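Local atomic coordinates of WbbM protein (Klebsiella pneumoniae, PDB entry 6U4B), a protein that is a bifunctional O-antigen polymerase that probably transfers sugars through two glycosyltransferase modules in one chain and binds magnesium, and that assembles as a trimer. Residues A[31-36]-A[45-50]; A[100-105]-A[212-217]; A[38-43]-A[289-294]. One frame throughout, in Å; residues are numbered along the deposited sequence.

Contact 1. Residues A[31-36]-A[45-50]; sequences IYTSHH and AIIKPL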
# COMPACT_ATOMS: atom_id res chain seq x y z
N ILE A 31 44.65 21.96 11.19
CA ILE A 31 44.16 22.92 10.21
C ILE A 31 43.06 22.25 9.40
O ILE A 31 43.23 21.11 8.95
CB ILE A 31 45.28 23.44 9.30
CG1 ILE A 31 46.43 24.01 10.14
CG2 ILE A 31 44.75 24.49 8.34
CD1 ILE A 31 47.66 24.35 9.34
N TYR A 32 41.96 22.96 9.19
CA TYR A 32 40.78 22.41 8.53
C TYR A 32 40.59 23.06 7.16
O TYR A 32 40.74 24.28 7.02
CB TYR A 32 39.53 22.62 9.39
CG TYR A 32 39.64 21.97 10.75
CD1 TYR A 32 39.11 20.70 10.98
CD2 TYR A 32 40.29 22.61 11.80
CE1 TYR A 32 39.22 20.10 12.22
CE2 TYR A 32 40.40 22.02 13.04
CZ TYR A 32 39.87 20.77 13.25
OH TYR A 32 39.98 20.17 14.48
N THR A 33 40.27 22.25 6.17
CA THR A 33 39.98 22.72 4.82
C THR A 33 38.50 22.54 4.52
O THR A 33 37.90 21.53 4.89
CB THR A 33 40.83 21.99 3.77
OG1 THR A 33 40.71 20.57 3.96
CG2 THR A 33 42.29 22.39 3.89
N SER A 34 37.92 23.53 3.85
CA SER A 34 36.48 23.56 3.58
C SER A 34 36.21 23.10 2.15
O SER A 34 36.70 23.70 1.20
CB SER A 34 35.92 24.96 3.81
OG SER A 34 35.90 25.27 5.19
N HIS A 35 35.41 22.05 2.02
CA HIS A 35 35.02 21.50 0.73
C HIS A 35 33.50 21.50 0.60
O HIS A 35 32.79 21.30 1.59
CB HIS A 35 35.56 20.08 0.54
CG HIS A 35 37.03 19.95 0.77
ND1 HIS A 35 37.93 19.72 -0.26
CD2 HIS A 35 37.77 19.99 1.90
CE1 HIS A 35 39.15 19.64 0.24
NE2 HIS A 35 39.08 19.79 1.55
N HIS A 36 33.02 21.73 -0.62
CA HIS A 36 31.60 21.67 -0.92
C HIS A 36 31.28 20.71 -2.06
O HIS A 36 30.10 20.53 -2.38
CB HIS A 36 31.07 23.07 -1.26
CG HIS A 36 31.54 23.60 -2.58
ND1 HIS A 36 32.79 24.13 -2.77
CD2 HIS A 36 30.91 23.67 -3.78
CE1 HIS A 36 32.92 24.51 -4.03
NE2 HIS A 36 31.80 24.24 -4.66
N ALA A 45 48.51 14.54 7.72
CA ALA A 45 47.53 14.11 8.71
C ALA A 45 47.01 15.26 9.56
O ALA A 45 45.94 15.13 10.16
CB ALA A 45 48.15 13.03 9.61
N ILE A 46 47.74 16.37 9.63
CA ILE A 46 47.30 17.50 10.45
C ILE A 46 46.28 18.38 9.74
O ILE A 46 45.73 19.30 10.36
CB ILE A 46 48.50 18.36 10.88
CG1 ILE A 46 49.11 19.09 9.68
CG2 ILE A 46 49.56 17.49 11.54
CD1 ILE A 46 50.29 19.96 10.04
N ILE A 47 46.00 18.12 8.46
CA ILE A 47 44.98 18.85 7.72
C ILE A 47 43.72 17.99 7.69
O ILE A 47 43.74 16.86 7.19
CB ILE A 47 45.44 19.20 6.30
CG1 ILE A 47 46.42 20.37 6.33
CG2 ILE A 47 44.24 19.58 5.43
CD1 ILE A 47 47.87 19.98 6.39
N LYS A 48 42.63 18.52 8.24
CA LYS A 48 41.37 17.78 8.34
C LYS A 48 40.35 18.37 7.38
O LYS A 48 39.93 19.52 7.57
CB LYS A 48 40.84 17.81 9.77
CG LYS A 48 41.84 17.36 10.83
CD LYS A 48 42.04 15.85 10.84
CE LYS A 48 40.88 15.14 11.53
NZ LYS A 48 41.16 13.69 11.73
N PRO A 49 39.93 17.65 6.34
CA PRO A 49 38.93 18.20 5.42
C PRO A 49 37.53 18.15 6.01
O PRO A 49 37.17 17.21 6.73
CB PRO A 49 39.06 17.30 4.19
CG PRO A 49 39.57 16.00 4.73
CD PRO A 49 40.47 16.36 5.88
N LEU A 50 36.74 19.17 5.70
CA LEU A 50 35.36 19.27 6.16
C LEU A 50 34.45 19.58 4.97
O LEU A 50 34.77 20.44 4.15
CB LEU A 50 35.19 20.35 7.23
CG LEU A 50 35.74 20.04 8.63
CD1 LEU A 50 35.58 21.25 9.54
CD2 LEU A 50 35.06 18.82 9.22

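Contact 2. Residues A[100-105]-A[212-217]; sequences FMHYRR and YTNMFV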
# COMPACT_ATOMS: atom_id res chain seq x y z
N PHE A 100 42.51 27.27 9.51
CA PHE A 100 41.51 27.06 8.47
C PHE A 100 42.06 27.54 7.14
O PHE A 100 42.63 28.63 7.05
CB PHE A 100 40.20 27.79 8.78
CG PHE A 100 39.58 27.40 10.09
CD1 PHE A 100 39.89 28.08 11.25
CD2 PHE A 100 38.69 26.34 10.16
CE1 PHE A 100 39.33 27.72 12.46
CE2 PHE A 100 38.12 25.97 11.36
CZ PHE A 100 38.44 26.67 12.51
N MET A 101 41.89 26.71 6.11
CA MET A 101 42.29 27.05 4.75
C MET A 101 41.17 26.64 3.80
O MET A 101 40.29 25.86 4.15
CB MET A 101 43.61 26.37 4.36
CG MET A 101 44.78 26.73 5.27
SD MET A 101 46.40 26.13 4.71
CE MET A 101 46.17 24.36 4.83
N HIS A 102 41.22 27.19 2.59
CA HIS A 102 40.28 26.80 1.55
C HIS A 102 40.70 25.46 0.95
O HIS A 102 41.75 24.90 1.29
CB HIS A 102 40.17 27.89 0.49
CG HIS A 102 39.87 29.24 1.04
ND1 HIS A 102 38.65 29.56 1.60
CD2 HIS A 102 40.63 30.36 1.13
CE1 HIS A 102 38.67 30.82 2.01
NE2 HIS A 102 39.86 31.33 1.73
N TYR A 103 39.88 24.92 0.04
CA TYR A 103 40.18 23.63 -0.55
C TYR A 103 41.12 23.73 -1.75
O TYR A 103 41.83 22.76 -2.04
CB TYR A 103 38.89 22.89 -0.96
CG TYR A 103 38.19 23.42 -2.20
CD1 TYR A 103 38.36 22.81 -3.43
CD2 TYR A 103 37.32 24.50 -2.12
CE1 TYR A 103 37.71 23.27 -4.56
CE2 TYR A 103 36.66 24.98 -3.25
CZ TYR A 103 36.86 24.36 -4.46
OH TYR A 103 36.21 24.82 -5.58
N ARG A 104 41.14 24.87 -2.45
CA ARG A 104 42.11 25.09 -3.51
C ARG A 104 43.00 26.31 -3.25
O ARG A 104 43.75 26.72 -4.14
CB ARG A 104 41.41 25.22 -4.86
CG ARG A 104 41.19 23.90 -5.56
CD ARG A 104 40.20 24.01 -6.70
NE ARG A 104 40.66 24.89 -7.78
CZ ARG A 104 39.98 25.10 -8.90
NH1 ARG A 104 40.47 25.91 -9.83
NH2 ARG A 104 38.82 24.49 -9.09
N ARG A 105 42.91 26.90 -2.06
CA ARG A 105 43.75 28.02 -1.67
C ARG A 105 44.30 27.73 -0.28
O ARG A 105 43.53 27.50 0.66
CB ARG A 105 42.98 29.34 -1.69
CG ARG A 105 42.57 29.80 -3.07
CD ARG A 105 41.47 30.84 -3.00
NE ARG A 105 41.22 31.48 -4.29
CZ ARG A 105 40.34 31.05 -5.19
NH1 ARG A 105 39.62 29.96 -4.95
NH2 ARG A 105 40.19 31.70 -6.33
N TYR A 212 41.79 40.53 4.15
CA TYR A 212 40.51 40.17 3.55
C TYR A 212 40.52 38.67 3.28
O TYR A 212 40.76 38.20 2.17
CB TYR A 212 40.25 40.99 2.30
CG TYR A 212 39.82 42.40 2.63
CD1 TYR A 212 40.76 43.39 2.91
CD2 TYR A 212 38.48 42.74 2.69
CE1 TYR A 212 40.37 44.67 3.23
CE2 TYR A 212 38.08 44.02 3.00
CZ TYR A 212 39.03 44.98 3.28
OH TYR A 212 38.63 46.26 3.59
N THR A 213 40.26 37.91 4.34
CA THR A 213 40.43 36.47 4.31
C THR A 213 39.70 35.86 5.50
O THR A 213 39.37 36.55 6.47
CB THR A 213 41.92 36.09 4.36
OG1 THR A 213 42.07 34.68 4.17
CG2 THR A 213 42.51 36.47 5.71
N ASN A 214 39.45 34.56 5.40
CA ASN A 214 39.07 33.72 6.53
C ASN A 214 40.07 32.59 6.72
O ASN A 214 39.77 31.58 7.36
CB ASN A 214 37.65 33.17 6.35
CG ASN A 214 37.41 32.66 4.95
OD1 ASN A 214 38.02 33.13 3.99
ND2 ASN A 214 36.50 31.70 4.82
N MET A 215 41.27 32.75 6.16
CA MET A 215 42.31 31.74 6.18
C MET A 215 43.37 32.17 7.18
O MET A 215 44.02 33.21 7.00
CB MET A 215 42.90 31.57 4.78
CG MET A 215 43.78 30.35 4.59
SD MET A 215 43.97 29.96 2.84
CE MET A 215 44.69 31.48 2.22
N PHE A 216 43.55 31.38 8.24
CA PHE A 216 44.49 31.74 9.29
C PHE A 216 44.88 30.50 10.07
O PHE A 216 44.23 29.45 9.98
CB PHE A 216 43.91 32.80 10.23
CG PHE A 216 42.61 32.39 10.90
CD1 PHE A 216 41.40 32.84 10.41
CD2 PHE A 216 42.62 31.56 12.01
CE1 PHE A 216 40.21 32.47 11.02
CE2 PHE A 216 41.44 31.18 12.62
CZ PHE A 216 40.23 31.64 12.13
N VAL A 217 45.95 30.64 10.85
CA VAL A 217 46.32 29.70 11.90
C VAL A 217 46.61 30.53 13.14
O VAL A 217 47.42 31.46 13.09
CB VAL A 217 47.54 28.84 11.53
CG1 VAL A 217 47.76 27.75 12.57
CG2 VAL A 217 47.39 28.24 10.14

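Contact 3. Residues A[38-43]-A[289-294]; sequences PSAFLN and TFNGAL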
# COMPACT_ATOMS: atom_id res chain seq x y z
N PRO A 38 33.23 17.07 -4.45
CA PRO A 38 34.41 16.21 -4.57
C PRO A 38 35.64 16.97 -5.04
O PRO A 38 35.65 17.52 -6.15
CB PRO A 38 33.98 15.15 -5.59
CG PRO A 38 32.50 15.06 -5.39
CD PRO A 38 32.04 16.46 -5.08
N SER A 39 36.67 17.03 -4.20
CA SER A 39 37.85 17.83 -4.49
C SER A 39 39.03 17.26 -3.71
O SER A 39 38.86 16.65 -2.65
CB SER A 39 37.62 19.30 -4.13
OG SER A 39 37.04 19.43 -2.84
N ALA A 40 40.23 17.48 -4.25
CA ALA A 40 41.43 16.82 -3.75
C ALA A 40 41.71 17.18 -2.30
O ALA A 40 41.52 18.32 -1.87
CB ALA A 40 42.63 17.18 -4.62
N PHE A 41 42.17 16.19 -1.54
CA PHE A 41 42.51 16.35 -0.14
C PHE A 41 44.02 16.40 0.04
O PHE A 41 44.76 15.68 -0.63
CB PHE A 41 41.94 15.20 0.70
CG PHE A 41 40.44 15.12 0.69
CD1 PHE A 41 39.80 13.91 0.52
CD2 PHE A 41 39.67 16.26 0.85
CE1 PHE A 41 38.42 13.83 0.51
CE2 PHE A 41 38.29 16.19 0.85
CZ PHE A 41 37.66 14.97 0.67
N LEU A 42 44.47 17.26 0.95
CA LEU A 42 45.89 17.31 1.29
C LEU A 42 46.29 16.07 2.08
O LEU A 42 45.52 15.55 2.89
CB LEU A 42 46.20 18.57 2.08
CG LEU A 42 46.07 19.87 1.29
CD1 LEU A 42 46.24 21.09 2.19
CD2 LEU A 42 47.07 19.90 0.15
N ASN A 43 47.51 15.60 1.84
CA ASN A 43 47.94 14.32 2.38
C ASN A 43 48.37 14.39 3.84
O ASN A 43 48.35 13.35 4.52
CB ASN A 43 49.08 13.74 1.55
CG ASN A 43 48.63 13.28 0.18
OD1 ASN A 43 47.52 12.78 0.02
ND2 ASN A 43 49.50 13.45 -0.81
N THR A 289 41.11 18.37 -8.91
CA THR A 289 41.15 16.92 -9.03
C THR A 289 40.36 16.30 -7.88
O THR A 289 39.80 17.01 -7.04
CB THR A 289 42.60 16.41 -9.03
OG1 THR A 289 43.23 16.77 -7.80
CG2 THR A 289 43.39 17.01 -10.19
N PHE A 290 40.30 14.97 -7.86
CA PHE A 290 39.66 14.25 -6.77
C PHE A 290 40.49 13.02 -6.43
O PHE A 290 40.84 12.24 -7.32
CB PHE A 290 38.23 13.83 -7.13
CG PHE A 290 37.60 12.90 -6.14
CD1 PHE A 290 37.10 13.39 -4.94
CD2 PHE A 290 37.52 11.54 -6.39
CE1 PHE A 290 36.52 12.53 -4.02
CE2 PHE A 290 36.95 10.68 -5.48
CZ PHE A 290 36.45 11.17 -4.29
N ASN A 291 40.80 12.86 -5.14
CA ASN A 291 41.64 11.76 -4.67
C ASN A 291 41.05 11.03 -3.47
O ASN A 291 41.72 10.18 -2.89
CB ASN A 291 43.05 12.27 -4.33
CG ASN A 291 43.07 13.24 -3.14
OD1 ASN A 291 42.03 13.75 -2.72
ND2 ASN A 291 44.26 13.50 -2.62
N GLY A 292 39.81 11.34 -3.09
CA GLY A 292 39.19 10.75 -1.93
C GLY A 292 38.63 9.36 -2.19
O GLY A 292 38.81 8.75 -3.25
N ALA A 293 37.93 8.85 -1.17
CA ALA A 293 37.32 7.53 -1.21
C ALA A 293 36.20 7.49 -0.18
O ALA A 293 36.22 8.24 0.79
CB ALA A 293 38.34 6.42 -0.94
N LEU A 294 35.24 6.60 -0.41
CA LEU A 294 34.10 6.47 0.49
C LEU A 294 34.41 5.45 1.59
O LEU A 294 34.96 4.39 1.32
CB LEU A 294 32.85 6.05 -0.28
CG LEU A 294 32.30 7.13 -1.21
CD1 LEU A 294 31.08 6.62 -1.95
CD2 LEU A 294 31.97 8.39 -0.43

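Contact 1. Residues A[31-36]-A[45-50]
Y32 and K48 face each other across two parallel strands, their side chains running side by side in the same direction. The aliphatic root of the lysine rests obliquely against the tyrosine ring, with K48 CB 3.6 Å from Y32 CD1. The lysine chain bends at chi2 and chi3 and its amino end leads away, so the contact is hydrocarbon against ring. Two residues on, L50 meets the same ring, its CD1 3.9 Å from Y32 CD1. The phenol OH reaches past both to a hydrogen bond with E92, while from helix 82-91 V88 touches the tyrosine and A84 and W87 touch L50.

T33 and P49 share the opposite face of the sheet with I31 and I47. T33 turns its hydroxyl between its backbone N and carbonyl carbon (chi1 51°), which brings OG1 against P49, 3.3 Å from P49 CA. The methyl is directed instead to the isoleucine, with T33 CG2 3.8 Å from I47 CG2. T33 OG1 also shares a 3.0 Å hydrogen bond with H35 NE2 at the edge of the imidazole. That bond and the one between H35 ND1 and S39 OG fix the rotation of the H35 ring, which crosses P49 at a slant, H35 NE2 to P49 CB 3.6 Å.

Five backbone bonds join the strands in a ladder: I31 N to I46 O, K48 N to I31 O, T33 N to K48 O, L50 N to T33 O, and H35 N to L50 O at 2.7 Å. The proline, lacking an N-H, falls where the ladder asks for none. Strands 29-35 and 47-51, their directions 28° apart and joined by a loop without helix, form a parallel pair in the mixed sheet of the DUF4422 region, in keeping with an alpha/beta fold.

Contact 2. Residues A[100-105]-A[212-217]
M215 carries its CG anti to the backbone N (chi1 -167°), and this extends the side chain across to the backbone of F100 and M101, where its CG lies 3.2 Å from F100 O and 3.8 Å from M101 CG. The bend at chi3 turns the terminal methyl off the line of the chain. The sulfur lies beside the H102 imidazole, oblique to it, with M215 SD 3.8 Å from H102 CD2, and also near the carbonyl oxygen of R105.

F216 has its CG between the backbone N and the carbonyl carbon (chi1 58°), a setting that swings the ring back to F100. Both phenylalanines point the same way, and the F100 ring brings its edge to the F216 face in an offset edge-to-face pair, centroids 5.5 Å apart and planes at 69°. Beneath them the two residues form an antiparallel hydrogen-bonded pair: F100 N gives a 2.8 Å bond to F216 O, and F216 N returns a longer one to F100 O.

N214 lies at the edge of the H102 ring, with N214 OD1 3.1 Å from H102 CE1 and the amide plane turned well away from the imidazole plane. H102 is positioned by its ND1, which bonds to E81. Just before the strand, T213 OG1 accepts from M215 N, an ST turn.

Strand 97-102 runs between strand 29-35, reached through M101 and Y32, and strand 216-219, which continues to strand 152-159 through V217 and L153. Helix 253-272 supplies F262 against F216, and H85 of helix 82-91 meets F100.

Contact 3. Residues A[38-43]-A[289-294]
N291 uses both ends of its amide on the backbone of F41. Its OD1 accepts from F41 N at 2.7 Å, a nearly straight bond of 164° at the hydrogen although the donor is tilted somewhat from the amide carbonyl plane. Its ND2 gives back a 3.0 Å bond to F41 O, arriving in the plane of that carbonyl on a lone pair and lying close to the amide's own plane. Two bonds therefore satisfy the N-H and C=O of one residue at once and fix the amide against rotation. N291 reaches this position because its CG lies between the backbone N and the carbonyl carbon (chi1 65°), folding the short side chain across to the other segment. The F41 ring, at a slant to the amide, passes G292 with its CE1 4.0 Å from G292 CA.

Neither segment is helix or strand here. Residues 38-43 belong to the loop between strands 29-35 and 47-51 of the DUF4422 region, and 289-294 to the link that leads from strand 277-285 into strand 302-309 of the GT8-like part, so one side chain of the link bonds both backbone polar groups of F41 in the DUF4422 loop.

S39 CA lies 3.3 Å from T289 O in a CA-H...O contact. The S39 hydroxyl looks elsewhere, to H35 ND1 and K37 O. P38 packs its CB against the F290 ring, 3.6 Å from F290 CD1, while the F290 ring carries G292 N over the centre of one face and S39 N at its edge. R397 donates to the carbonyl oxygen of N291, and F290 bonds through its backbone to E372.

Overall arrangement
Contacts 1 and 2 hold the same sheet, for strands 29-35 and 97-102 are neighbours in it, and Y32 O lies 2.8 Å from M101 N between them. Contact 1 is the more buried and relies on a regular parallel ladder; contact 2 is partly buried, has a single antiparallel pair, and depends more on aromatic and sulfur packing. Contact 3, also partly buried, has no sheet partner and instead uses an amide side chain to bond a loop backbone. It meets contact 1 through F41, which packs on H35 and P49, and reaches contact 2 through S39 beside Y103. Contacts 1 and 2 lie within the DUF4422 range, whereas contact 3 connects it to the link toward the GT8-like part.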